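Local coordinates for bilirubin-inducible fluorescent protein UnaG (Anguilla japonica, PDB 4I3B) that binds unconjugated bilirubin with high affinity inside a beta-barrel and fluoresces green when the bound complex is excited, at residues 37-42 with 130-135; 108-113 with 121-126. All coordinates share one frame; numbering follows the deposited sequence.

Contact 1. Residues 37-42 with 130-135. With BLR (3-[5-[(Z)-(4-ethenyl-3-methyl-5-oxidanylidene-pyrrol-2-ylidene)methyl]-2-[[5-[(Z)-(3-ethenyl-4-methyl-5-oxidanylidene-pyrrol-2-ylidene)methyl]-3-(3-hydroxy-3-oxopropyl)-4-methyl-1H-pyrrol-2-yl]methyl]-4-methyl-1H-pyrrol-3-yl]propanoic acid), chain G.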
# COMPACT_ATOMS: atom_id res chain seq x y z
N THR A 37 1.44 4.67 12.48
CA THR A 37 1.63 5.72 11.48
C THR A 37 0.33 6.35 11.00
O THR A 37 -0.73 5.73 11.02
CB THR A 37 2.41 5.22 10.23
OG1 THR A 37 1.76 4.08 9.65
CG2 THR A 37 3.84 4.86 10.62
N THR A 38 0.44 7.59 10.53
CA THR A 38 -0.66 8.27 9.87
C THR A 38 -0.16 8.75 8.50
O THR A 38 0.20 9.91 8.32
CB THR A 38 -1.18 9.43 10.73
OG1 THR A 38 -0.08 10.26 11.08
CG2 THR A 38 -1.85 8.89 12.02
N PRO A 39 -0.10 7.84 7.53
CA PRO A 39 0.48 8.15 6.22
C PRO A 39 -0.33 9.13 5.35
O PRO A 39 -1.54 9.26 5.49
CB PRO A 39 0.53 6.78 5.55
CG PRO A 39 -0.59 5.99 6.22
CD PRO A 39 -0.44 6.41 7.65
N THR A 40 0.39 9.80 4.46
CA THR A 40 -0.17 10.61 3.39
C THR A 40 0.35 10.00 2.09
O THR A 40 1.54 9.62 2.00
CB THR A 40 0.31 12.06 3.49
OG1 THR A 40 0.01 12.56 4.79
CG2 THR A 40 -0.38 12.93 2.47
N LEU A 41 -0.52 9.92 1.09
CA LEU A 41 -0.17 9.43 -0.24
C LEU A 41 -0.38 10.51 -1.27
O LEU A 41 -1.35 11.27 -1.19
CB LEU A 41 -1.09 8.28 -0.64
CG LEU A 41 -1.38 7.21 0.39
CD1 LEU A 41 -2.41 6.23 -0.13
CD2 LEU A 41 -0.13 6.49 0.83
N TYR A 42 0.50 10.54 -2.28
CA TYR A 42 0.37 11.43 -3.42
C TYR A 42 0.46 10.53 -4.62
O TYR A 42 1.53 9.99 -4.93
CB TYR A 42 1.50 12.46 -3.46
CG TYR A 42 1.65 13.23 -2.18
CD1 TYR A 42 0.98 14.44 -1.99
CD2 TYR A 42 2.44 12.75 -1.13
CE1 TYR A 42 1.12 15.17 -0.81
CE2 TYR A 42 2.55 13.45 0.06
CZ TYR A 42 1.90 14.66 0.22
OH TYR A 42 2.04 15.33 1.41
N ALA A 130 -5.76 -7.27 7.26
CA ALA A 130 -5.83 -5.92 7.84
C ALA A 130 -6.56 -5.01 6.86
O ALA A 130 -6.73 -5.38 5.68
CB ALA A 130 -4.45 -5.38 8.17
N VAL A 131 -6.96 -3.85 7.34
CA VAL A 131 -7.60 -2.87 6.51
C VAL A 131 -7.17 -1.48 6.93
O VAL A 131 -6.99 -1.20 8.12
CB VAL A 131 -9.13 -2.98 6.56
CG1 VAL A 131 -9.60 -4.18 5.77
CG2 VAL A 131 -9.65 -2.99 8.04
N ARG A 132 -6.96 -0.63 5.93
CA ARG A 132 -6.77 0.79 6.16
C ARG A 132 -7.66 1.55 5.21
O ARG A 132 -7.98 1.08 4.13
CB ARG A 132 -5.31 1.19 5.99
CG ARG A 132 -4.34 0.22 6.65
CD ARG A 132 -2.93 0.69 6.38
NE ARG A 132 -2.44 1.59 7.41
CZ ARG A 132 -1.27 2.26 7.33
NH1 ARG A 132 -0.50 2.26 6.24
NH2 ARG A 132 -0.88 2.96 8.38
N SER A 133 -8.08 2.74 5.63
CA SER A 133 -8.90 3.65 4.82
C SER A 133 -8.27 5.02 4.83
O SER A 133 -7.78 5.46 5.88
CB SER A 133 -10.32 3.81 5.40
OG SER A 133 -11.00 2.58 5.55
N TYR A 134 -8.33 5.70 3.68
CA TYR A 134 -7.84 7.06 3.52
C TYR A 134 -8.96 7.97 3.03
O TYR A 134 -9.86 7.54 2.30
CB TYR A 134 -6.73 7.11 2.48
CG TYR A 134 -5.47 6.37 2.84
CD1 TYR A 134 -5.37 4.98 2.72
CD2 TYR A 134 -4.34 7.08 3.19
CE1 TYR A 134 -4.16 4.34 3.01
CE2 TYR A 134 -3.16 6.46 3.47
CZ TYR A 134 -3.07 5.09 3.36
OH TYR A 134 -1.87 4.48 3.67
N ARG A 135 -8.87 9.25 3.40
CA ARG A 135 -9.81 10.26 2.95
C ARG A 135 -9.07 11.31 2.14
O ARG A 135 -7.85 11.39 2.20
CB ARG A 135 -10.45 10.93 4.16
CG ARG A 135 -9.49 11.74 4.97
CD ARG A 135 -10.21 12.48 6.08
NE ARG A 135 -9.27 13.16 6.96
CZ ARG A 135 -8.77 14.37 6.73
NH1 ARG A 135 -9.09 15.06 5.65
NH2 ARG A 135 -7.92 14.89 7.59
CHA BLR G . 1.71 2.80 2.78
NA BLR G . 1.19 2.53 0.32
C1A BLR G . 2.10 2.61 1.32
C2A BLR G . 3.37 2.39 0.81
C3A BLR G . 3.20 2.15 -0.56
C4A BLR G . 1.84 2.24 -0.84
CMA BLR G . 4.28 1.85 -1.55
CAA BLR G . 4.65 2.43 1.57
CBA BLR G . 5.18 1.08 1.88
CGA BLR G . 6.48 1.10 2.61
O1A BLR G . 6.81 2.09 3.33
O2A BLR G . 7.24 0.09 2.44
CHB BLR G . 1.25 2.07 -2.18
NB BLR G . -0.96 3.08 -1.83
C1B BLR G . 0.02 2.45 -2.64
C2B BLR G . -0.51 2.26 -3.93
C3B BLR G . -1.70 2.74 -4.01
C4B BLR G . -2.19 3.31 -2.69
CMB BLR G . 0.27 1.60 -5.04
OB BLR G . -3.19 3.82 -2.32
CAB BLR G . -2.59 2.76 -5.20
CBB BLR G . -3.86 3.27 -5.21
NC BLR G . 4.89 1.85 6.88
C1C BLR G . 5.96 2.26 7.91
C2C BLR G . 6.61 0.94 8.18
C3C BLR G . 6.08 -0.00 7.48
C4C BLR G . 5.05 0.43 6.67
CMC BLR G . 7.76 0.87 9.13
OC BLR G . 6.13 3.36 8.35
CAC BLR G . 6.51 -1.41 7.46
CBC BLR G . 6.92 -2.07 8.57
CHD BLR G . 4.29 -0.28 5.80
ND BLR G . 3.07 1.53 4.46
C1D BLR G . 3.33 0.26 4.82
C2D BLR G . 2.46 -0.60 4.00
C3D BLR G . 1.70 0.20 3.19
C4D BLR G . 2.08 1.60 3.43
CMD BLR G . 2.45 -2.09 4.13
CAD BLR G . 0.69 -0.30 2.18
CBD BLR G . -0.71 -0.18 2.73
CGD BLR G . -1.25 1.19 2.55
O1D BLR G . -1.61 1.84 3.54
O2D BLR G . -1.38 1.69 1.41
O HOH W 1 2.00 3.64 6.90
O HOH W 2 -1.93 3.44 11.10

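Contact 2. Residues 108-113 with 121-126. With BLR (3-[5-[(Z)-(4-ethenyl-3-methyl-5-oxidanylidene-pyrrol-2-ylidene)methyl]-2-[[5-[(Z)-(3-ethenyl-4-methyl-5-oxidanylidene-pyrrol-2-ylidene)methyl]-3-(3-hydroxy-3-oxopropyl)-4-methyl-1H-pyrrol-2-yl]methyl]-4-methyl-1H-pyrrol-3-yl]propanoic acid), chain G.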
# COMPACT_ATOMS: atom_id res chain seq x y z
N THR A 108 1.89 -11.84 -0.76
CA THR A 108 0.93 -11.05 -0.01
C THR A 108 0.20 -10.13 -1.00
O THR A 108 0.76 -9.76 -2.04
CB THR A 108 1.61 -10.25 1.14
OG1 THR A 108 0.59 -9.66 1.94
CG2 THR A 108 2.58 -9.20 0.66
N THR A 109 -1.04 -9.77 -0.69
CA THR A 109 -1.88 -9.02 -1.61
C THR A 109 -2.51 -7.79 -0.94
O THR A 109 -2.91 -7.85 0.23
CB THR A 109 -2.96 -9.96 -2.17
OG1 THR A 109 -2.33 -11.13 -2.72
CG2 THR A 109 -3.82 -9.29 -3.25
N TYR A 110 -2.60 -6.72 -1.70
CA TYR A 110 -3.31 -5.51 -1.30
C TYR A 110 -4.37 -5.23 -2.33
O TYR A 110 -4.06 -5.13 -3.51
CB TYR A 110 -2.37 -4.31 -1.25
CG TYR A 110 -1.08 -4.52 -0.54
CD1 TYR A 110 -0.06 -5.27 -1.13
CD2 TYR A 110 -0.85 -3.97 0.72
CE1 TYR A 110 1.13 -5.47 -0.47
CE2 TYR A 110 0.34 -4.17 1.37
CZ TYR A 110 1.34 -4.90 0.78
OH TYR A 110 2.53 -5.07 1.45
N VAL A 111 -5.63 -5.10 -1.91
CA VAL A 111 -6.74 -4.78 -2.81
C VAL A 111 -7.20 -3.38 -2.44
O VAL A 111 -7.54 -3.12 -1.27
CB VAL A 111 -7.90 -5.79 -2.70
CG1 VAL A 111 -9.05 -5.40 -3.59
CG2 VAL A 111 -7.43 -7.23 -3.00
N ARG A 112 -7.24 -2.50 -3.42
CA ARG A 112 -7.58 -1.10 -3.24
C ARG A 112 -8.80 -0.73 -4.08
O ARG A 112 -8.89 -1.04 -5.26
CB ARG A 112 -6.37 -0.22 -3.57
CG ARG A 112 -5.27 -0.38 -2.52
CD ARG A 112 -4.05 0.43 -2.86
NE ARG A 112 -3.05 0.37 -1.80
CZ ARG A 112 -1.92 -0.33 -1.83
NH1 ARG A 112 -1.59 -1.12 -2.86
NH2 ARG A 112 -1.10 -0.25 -0.80
N GLU A 113 -9.72 -0.01 -3.43
CA GLU A 113 -10.99 0.36 -4.02
C GLU A 113 -11.41 1.70 -3.45
O GLU A 113 -10.99 2.05 -2.34
CB GLU A 113 -12.07 -0.67 -3.63
CG GLU A 113 -11.53 -2.08 -3.29
CD GLU A 113 -12.60 -3.05 -2.78
OE1 GLU A 113 -12.36 -3.74 -1.73
OE2 GLU A 113 -13.68 -3.12 -3.43
N VAL A 121 -8.00 -0.05 1.53
CA VAL A 121 -7.04 -1.12 1.21
C VAL A 121 -7.28 -2.30 2.16
O VAL A 121 -7.28 -2.12 3.38
CB VAL A 121 -5.57 -0.60 1.24
CG1 VAL A 121 -5.15 0.02 2.55
CG2 VAL A 121 -4.63 -1.72 0.86
N THR A 122 -7.40 -3.49 1.58
CA THR A 122 -7.47 -4.72 2.33
C THR A 122 -6.18 -5.49 2.07
O THR A 122 -5.81 -5.72 0.90
CB THR A 122 -8.69 -5.56 1.89
OG1 THR A 122 -9.89 -4.82 2.06
CG2 THR A 122 -8.81 -6.82 2.70
N LEU A 123 -5.51 -5.87 3.15
CA LEU A 123 -4.20 -6.48 3.12
C LEU A 123 -4.30 -7.89 3.62
O LEU A 123 -4.83 -8.14 4.71
CB LEU A 123 -3.22 -5.73 4.02
CG LEU A 123 -3.07 -4.21 3.83
CD1 LEU A 123 -4.18 -3.35 4.48
CD2 LEU A 123 -1.73 -3.77 4.37
N THR A 124 -3.78 -8.84 2.85
CA THR A 124 -3.86 -10.24 3.22
C THR A 124 -2.50 -10.92 3.17
O THR A 124 -1.81 -10.86 2.15
CB THR A 124 -4.82 -10.99 2.28
OG1 THR A 124 -6.11 -10.36 2.29
CG2 THR A 124 -4.98 -12.44 2.71
N MET A 125 -2.14 -11.57 4.27
CA MET A 125 -0.96 -12.42 4.31
C MET A 125 -1.39 -13.72 4.96
O MET A 125 -1.58 -13.79 6.17
CB MET A 125 0.16 -11.76 5.11
CG MET A 125 1.35 -12.67 5.32
SD MET A 125 2.06 -13.20 3.73
CE MET A 125 3.38 -14.25 4.33
N GLY A 126 -1.57 -14.76 4.15
CA GLY A 126 -2.15 -16.00 4.66
C GLY A 126 -3.50 -15.76 5.31
O GLY A 126 -4.41 -15.24 4.67
CHA BLR G . 1.71 2.80 2.78
NA BLR G . 1.19 2.53 0.32
C1A BLR G . 2.10 2.61 1.32
C2A BLR G . 3.37 2.39 0.81
C3A BLR G . 3.20 2.15 -0.56
C4A BLR G . 1.84 2.24 -0.84
CMA BLR G . 4.28 1.85 -1.55
CAA BLR G . 4.65 2.43 1.57
CBA BLR G . 5.18 1.08 1.88
CGA BLR G . 6.48 1.10 2.61
O1A BLR G . 6.81 2.09 3.33
O2A BLR G . 7.24 0.09 2.44
CHB BLR G . 1.25 2.07 -2.18
NB BLR G . -0.96 3.08 -1.83
C1B BLR G . 0.02 2.45 -2.64
C2B BLR G . -0.51 2.26 -3.93
C3B BLR G . -1.70 2.74 -4.01
C4B BLR G . -2.19 3.31 -2.69
CMB BLR G . 0.27 1.60 -5.04
OB BLR G . -3.19 3.82 -2.32
CAB BLR G . -2.59 2.76 -5.20
CBB BLR G . -3.86 3.27 -5.21
NC BLR G . 4.89 1.85 6.88
C1C BLR G . 5.96 2.26 7.91
C2C BLR G . 6.61 0.94 8.18
C3C BLR G . 6.08 -0.00 7.48
C4C BLR G . 5.05 0.43 6.67
CMC BLR G . 7.76 0.87 9.13
OC BLR G . 6.13 3.36 8.35
CAC BLR G . 6.51 -1.41 7.46
CBC BLR G . 6.92 -2.07 8.57
CHD BLR G . 4.29 -0.28 5.80
ND BLR G . 3.07 1.53 4.46
C1D BLR G . 3.33 0.26 4.82
C2D BLR G . 2.46 -0.60 4.00
C3D BLR G . 1.70 0.20 3.19
C4D BLR G . 2.08 1.60 3.43
CMD BLR G . 2.45 -2.09 4.13
CAD BLR G . 0.69 -0.30 2.18
CBD BLR G . -0.71 -0.18 2.73
CGD BLR G . -1.25 1.19 2.55
O1D BLR G . -1.61 1.84 3.54
O2D BLR G . -1.38 1.69 1.41
O HOH W 3 -10.38 -2.95 -0.01

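Contact 1. Residues 37-42 with 130-135
The carboxyl-binding corner of the bilirubin pocket in this fatty-acid-binding-protein barrel is built where residues 37-42 face strand 130-135, with Arg132 and Tyr134 reaching across to Thr37, Pro39 and Leu41. One propionate oxygen of the pigment, BLR O1D, is gripped twice: Tyr134 OH donates to it at 2.7 Å and Arg132 NH1 at 2.9 Å, the oxygen lying at the edge of the phenol ring and near the guanidinium plane. The Arg132 chain bends at chi3 (91°) and brings NH2 to Thr37 OG1 at 3.1 Å, a bond with the acceptor tilted 15° from the guanidinium plane. Thr37 OG1 is also bonded to Gly34 O. Two waters at the guanidinium edge extend this network: water 1 joins Arg132 NH1 to Thr37 OG1, and water 2 joins Arg132 NH2 to Thr37 O. Apolar contacts flank the phenol. Leu41 CD1 sits over one ring face in a CH-pi contact, 3.8 Å from the centroid of Tyr134, while Pro39 CG packs against Tyr134 CE2 at 3.8 Å. Phe17 adds a cation-pi contact to Arg132. A tyrosine and an arginine sharing one carboxyl oxygen inside the barrel recall the way many fatty-acid-binding proteins hold the head group of their lipid.

Contact 2. Residues 108-113 with 121-126
Thr124 O takes two donors from the opposing strand, Thr108 OG1 at 2.7 Å and Thr109 N at 3.1 Å. The amide approaches in the carbonyl plane, whereas the hydroxyl stands 47° out of that plane, so the two protons reach the oxygen from different directions. Thr108 can do this because its chi1 of -172° sets OG1 opposite the backbone N and beside its own carbonyl carbon; the same hydroxyl is also hydrogen-bonded to Tyr20 OH. Thr124 N returns a bond to Thr109 O, and Val111 and Thr122 exchange a second reciprocal pair of amide bonds. Thr109-Thr124 and Val111-Thr122 are thus the hydrogen-bonded pairs of this antiparallel hairpin, while Tyr110-Leu123 and Arg112-Val121 are the non-hydrogen-bonded ones.

The latter two pairs put their side chains on the pigment's side of the sheet. Leu123 CD2 meets the Tyr110 ring obliquely, 3.7 Å from Tyr110 CE2, and Tyr110 OH is bonded to Gln101. Val121 CG2 stands near the plane of that ring, off its edge, and packs on Tyr110 CB at 4.0 Å; it also lies over one face of the Arg112 guanidinium, packing against Arg112 CG at 3.7 Å. The opposite face is covered by the terminal pyrrolinone (lactam) ring of bilirubin that carries NB, with BLR C1B 3.4 Å above the Arg112 guanidinium plane. Sandwiched in this way, Arg112 sends NH2 to the propionate oxygen BLR O2D at 3.0 Å in a nearly straight bond (165°).

In the barrel wall, strand 106-115 lies between strands 96-103 and 118-125, and strand 118-125 has strand 128-135 on its other side. Helix 17-23 packs on the Leu123 and Met125 side chains through Phe17, Tyr20 and Ala23.

Overall arrangement
Both contacts address the same propionate group of bilirubin and divide its two oxygens: contact 1 supplies two donors to O1D, contact 2 one donor to O2D. Three donors on strands 106-115 and 128-135 therefore hold a single carboxyl group, although the contact centres are 13 Å apart. Strand 118-125 lies between those strands and joins the contacts directly: Val121 N is 2.8 Å from Arg132 O and Leu123 N is 2.8 Å from Ala130 O, both probable hydrogen bonds. Along the chain, contact 2 is a local hairpin nested within the long span that contact 1 closes. Asn57 and Thr61, whose side chains lie about 4 Å from those of Pro39 and Thr37, and Ser80 also hydrogen-bond the pigment.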